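PDB 3OG9: protein yahD a copper inducible hydrolase from Lactococcus lactis subsp. lactis, which is probably a hydrolase of the alpha/beta-hydrolase superfamily, is induced by copper and binds D-malate in its pocket. Local coordinates for residues A[129-134]-A[202-207]. Sequence-based numbering, arbitrary orientation.
Unlike the reference sequence in segment 202-207: K202 (reference Asn).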
ATOM      1  N   LYS A 129       8.764  -5.685   2.449  1.00  6.98           N
ATOM      2  CA  LYS A 129       8.953  -4.245   2.174  1.00  7.46           C
ATOM      3  C   LYS A 129       7.637  -3.631   1.732  1.00  7.45           C
ATOM      4  O   LYS A 129       6.733  -4.359   1.301  1.00  7.11           O
ATOM      5  CB  LYS A 129       9.907  -4.032   1.008  1.00  7.87           C
ATOM      6  CG  LYS A 129      11.285  -4.496   1.242  1.00 10.61           C
ATOM      7  CD  LYS A 129      12.151  -4.212   0.071  1.00 13.46           C
ATOM      8  CE  LYS A 129      13.550  -4.589   0.428  1.00 15.70           C
ATOM      9  NZ  LYS A 129      13.711  -6.056   0.675  1.00 19.20           N
ATOM     10  N   ILE A 130       7.541  -2.298   1.836  1.00  7.23           N
ATOM     11  CA  ILE A 130       6.388  -1.553   1.312  1.00  6.76           C
ATOM     12  C   ILE A 130       6.869  -0.353   0.508  1.00  6.64           C
ATOM     13  O   ILE A 130       7.781   0.354   0.913  1.00  6.52           O
ATOM     14  CB  ILE A 130       5.480  -1.049   2.470  1.00  7.22           C
ATOM     15  CG1 ILE A 130       4.831  -2.236   3.189  1.00  7.94           C
ATOM     16  CG2 ILE A 130       4.351  -0.092   1.939  1.00  7.51           C
ATOM     17  CD1 ILE A 130       3.743  -1.829   4.173  1.00  9.33           C
ATOM     18  N   ILE A 131       6.254  -0.148  -0.649  1.00  6.52           N
ATOM     19  CA  ILE A 131       6.426   1.051  -1.440  1.00  5.59           C
ATOM     20  C   ILE A 131       5.045   1.685  -1.442  1.00  6.03           C
ATOM     21  O   ILE A 131       4.094   1.123  -2.024  1.00  5.40           O
ATOM     22  CB  ILE A 131       6.885   0.689  -2.880  1.00  6.61           C
ATOM     23  CG1 ILE A 131       8.301   0.096  -2.808  1.00  7.99           C
ATOM     24  CG2 ILE A 131       6.880   1.944  -3.825  1.00  6.70           C
ATOM     25  CD1 ILE A 131       8.868  -0.471  -4.091  1.00  5.70           C
ATOM     26  N   ALA A 132       4.920   2.837  -0.771  1.00  5.33           N
ATOM     27  CA  ALA A 132       3.604   3.511  -0.632  1.00  5.11           C
ATOM     28  C   ALA A 132       3.650   4.856  -1.327  1.00  4.92           C
ATOM     29  O   ALA A 132       4.320   5.755  -0.843  1.00  7.08           O
ATOM     30  CB  ALA A 132       3.270   3.735   0.840  1.00  3.53           C
ATOM     31  N   PHE A 133       2.958   4.999  -2.452  1.00  5.25           N
ATOM     32  CA  PHE A 133       2.872   6.300  -3.126  1.00  5.36           C
ATOM     33  C   PHE A 133       1.708   7.111  -2.617  1.00  5.64           C
ATOM     34  O   PHE A 133       0.551   6.673  -2.701  1.00  5.21           O
ATOM     35  CB  PHE A 133       2.764   6.139  -4.636  1.00  4.27           C
ATOM     36  CG  PHE A 133       3.924   5.383  -5.265  1.00  5.94           C
ATOM     37  CD1 PHE A 133       5.198   5.947  -5.329  1.00  7.14           C
ATOM     38  CD2 PHE A 133       3.729   4.114  -5.829  1.00  4.00           C
ATOM     39  CE1 PHE A 133       6.282   5.234  -5.930  1.00  6.32           C
ATOM     40  CE2 PHE A 133       4.807   3.402  -6.431  1.00  4.24           C
ATOM     41  CZ  PHE A 133       6.066   3.960  -6.481  1.00  5.18           C
ATOM     42  N   HIS A 134       2.022   8.283  -2.072  1.00  5.61           N
ATOM     43  CA  HIS A 134       1.024   9.214  -1.537  1.00  6.38           C
ATOM     44  C   HIS A 134       0.095   8.595  -0.495  1.00  6.37           C
ATOM     45  O   HIS A 134      -1.141   8.773  -0.532  1.00  5.39           O
ATOM     46  CB  HIS A 134       0.273   9.901  -2.693  1.00  6.62           C
ATOM     47  CG  HIS A 134       1.214  10.608  -3.602  1.00  6.96           C
ATOM     48  ND1 HIS A 134       1.895  11.736  -3.204  1.00  9.51           N
ATOM     49  CD2 HIS A 134       1.696  10.281  -4.823  1.00  6.65           C
ATOM     50  CE1 HIS A 134       2.743  12.090  -4.155  1.00 11.05           C
ATOM     51  NE2 HIS A 134       2.635  11.229  -5.150  1.00  9.12           N
ATOM     52  N   LYS A 202      11.977   2.406  -7.991  1.00  6.26           N
ATOM     53  CA  LYS A 202      12.809   1.461  -8.759  1.00  6.40           C
ATOM     54  C   LYS A 202      14.272   1.474  -8.282  1.00  6.02           C
ATOM     55  O   LYS A 202      14.894   0.432  -8.010  1.00  4.63           O
ATOM     56  CB  LYS A 202      12.743   1.829 -10.259  1.00  7.14           C
ATOM     57  CG  LYS A 202      13.506   0.873 -11.208  1.00  7.64           C
ATOM     58  CD  LYS A 202      13.372   1.330 -12.668  1.00  7.84           C
ATOM     59  CE  LYS A 202      14.177   0.415 -13.627  1.00 12.05           C
ATOM     60  NZ  LYS A 202      13.654  -1.000 -13.678  1.00 14.64           N
ATOM     61  N   LYS A 203      14.823   2.666  -8.169  1.00  7.44           N
ATOM     62  CA  LYS A 203      16.203   2.806  -7.704  1.00  9.10           C
ATOM     63  C   LYS A 203      16.359   2.327  -6.264  1.00  8.64           C
ATOM     64  O   LYS A 203      17.293   1.582  -5.921  1.00  8.57           O
ATOM     65  CB  LYS A 203      16.654   4.251  -7.865  1.00  9.15           C
ATOM     66  CG  LYS A 203      18.083   4.551  -7.385  1.00 12.66           C
ATOM     67  CD  LYS A 203      18.464   5.957  -7.890  1.00 18.33           C
ATOM     68  CE  LYS A 203      19.381   6.693  -6.946  1.00 23.87           C
ATOM     69  NZ  LYS A 203      20.456   5.803  -6.440  1.00 24.21           N
ATOM     70  N   TRP A 204      15.441   2.747  -5.411  1.00  8.80           N
ATOM     71  CA  TRP A 204      15.443   2.320  -4.010  1.00  8.38           C
ATOM     72  C   TRP A 204      15.373   0.799  -3.884  1.00  9.28           C
ATOM     73  O   TRP A 204      16.148   0.204  -3.124  1.00  8.88           O
ATOM     74  CB  TRP A 204      14.269   2.943  -3.280  1.00  8.19           C
ATOM     75  CG  TRP A 204      14.099   2.500  -1.850  1.00  6.73           C
ATOM     76  CD1 TRP A 204      14.756   2.988  -0.760  1.00  7.26           C
ATOM     77  CD2 TRP A 204      13.179   1.516  -1.360  1.00  7.66           C
ATOM     78  NE1 TRP A 204      14.299   2.377   0.387  1.00  8.79           N
ATOM     79  CE2 TRP A 204      13.331   1.467   0.053  1.00  7.13           C
ATOM     80  CE3 TRP A 204      12.243   0.671  -1.967  1.00  6.96           C
ATOM     81  CZ2 TRP A 204      12.590   0.607   0.859  1.00  6.46           C
ATOM     82  CZ3 TRP A 204      11.472  -0.193  -1.138  1.00  8.45           C
ATOM     83  CH2 TRP A 204      11.641  -0.189   0.251  1.00  6.02           C
ATOM     84  N   LEU A 205      14.500   0.160  -4.664  1.00  9.75           N
ATOM     85  CA  LEU A 205      14.413  -1.297  -4.615  1.00 10.79           C
ATOM     86  C   LEU A 205      15.729  -1.997  -4.994  1.00 12.19           C
ATOM     87  O   LEU A 205      16.105  -2.966  -4.328  1.00 11.73           O
ATOM     88  CB  LEU A 205      13.254  -1.834  -5.471  1.00 10.23           C
ATOM     89  CG  LEU A 205      12.853  -3.289  -5.193  1.00 12.92           C
ATOM     90  CD1 LEU A 205      12.377  -3.524  -3.761  1.00 11.75           C
ATOM     91  CD2 LEU A 205      11.747  -3.699  -6.132  1.00 10.18           C
ATOM     92  N   THR A 206      16.425  -1.516  -6.037  1.00 13.17           N
ATOM     93  CA  THR A 206      17.786  -2.030  -6.372  1.00 15.38           C
ATOM     94  C   THR A 206      18.797  -1.922  -5.220  1.00 16.18           C
ATOM     95  O   THR A 206      19.703  -2.752  -5.090  1.00 15.95           O
ATOM     96  CB  THR A 206      18.419  -1.369  -7.641  1.00 15.90           C
ATOM     97  OG1 THR A 206      18.948  -0.067  -7.332  1.00 17.16           O
ATOM     98  CG2 THR A 206      17.404  -1.274  -8.750  1.00 16.68           C
ATOM     99  N   GLU A 207      18.638  -0.899  -4.390  1.00 17.27           N
ATOM    100  CA  GLU A 207      19.510  -0.685  -3.231  1.00 19.20           C
ATOM    101  C   GLU A 207      19.142  -1.543  -2.057  1.00 20.05           C
ATOM    102  O   GLU A 207      20.012  -1.952  -1.296  1.00 20.23           O
ATOM    103  CB  GLU A 207      19.475   0.780  -2.793  1.00 19.48           C
ATOM    104  CG  GLU A 207      20.033   1.692  -3.845  1.00 22.23           C
ATOM    105  CD  GLU A 207      19.715   3.146  -3.598  1.00 28.04           C
ATOM    106  OE1 GLU A 207      19.261   3.481  -2.487  1.00 29.43           O
ATOM    107  OE2 GLU A 207      19.918   3.959  -4.523  1.00 29.83           O
TER
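The six-membered ring of W204 overlaps the CG1-CD1 branch of I131, which meets it obliquely, W204 CZ3 lying 3.6 Å from I131 CG1 and 3.9 Å from I131 CD1. The two side chains run past each other in opposite directions, the indole extending toward the strand and the isoleucine, with two carbons to offer it, toward the helix. The broad indole can span this distance because chi1 of 176° sets CG opposite the backbone N and sends the ring off helix 195-208 toward strand 129-133. Its leading atom, CH2, comes to 4.0 Å from the carbonyl O of I130 and 4.1 Å from K129 CD. A lysine suits this buried end of the strand because its methylenes behave as an apolar arm: CD also packs 3.9 Å from a leucine methyl, L205 CD1, while the bend at chi4 (65°) turns NZ off the straight run of the chain to a hydrogen bond nearby. No hydrogen bond joins the segments; the contact is mostly van der Waals packing. Were W204 cut back to an alanine, the gap beside I131 CG1 and CD1 would probably be left unfilled, and F153 would lose the indole its ring meets. I130 points the other way, onto L117 and F120 of helix 111-121, as befits a strand covered on both faces. The axes of segments 129-133 and 202-207, 10.6 Å apart and nearly antiparallel at 168°, set the C-terminal helix along a central parallel strand, the layered packing of the alpha/beta-hydrolase fold.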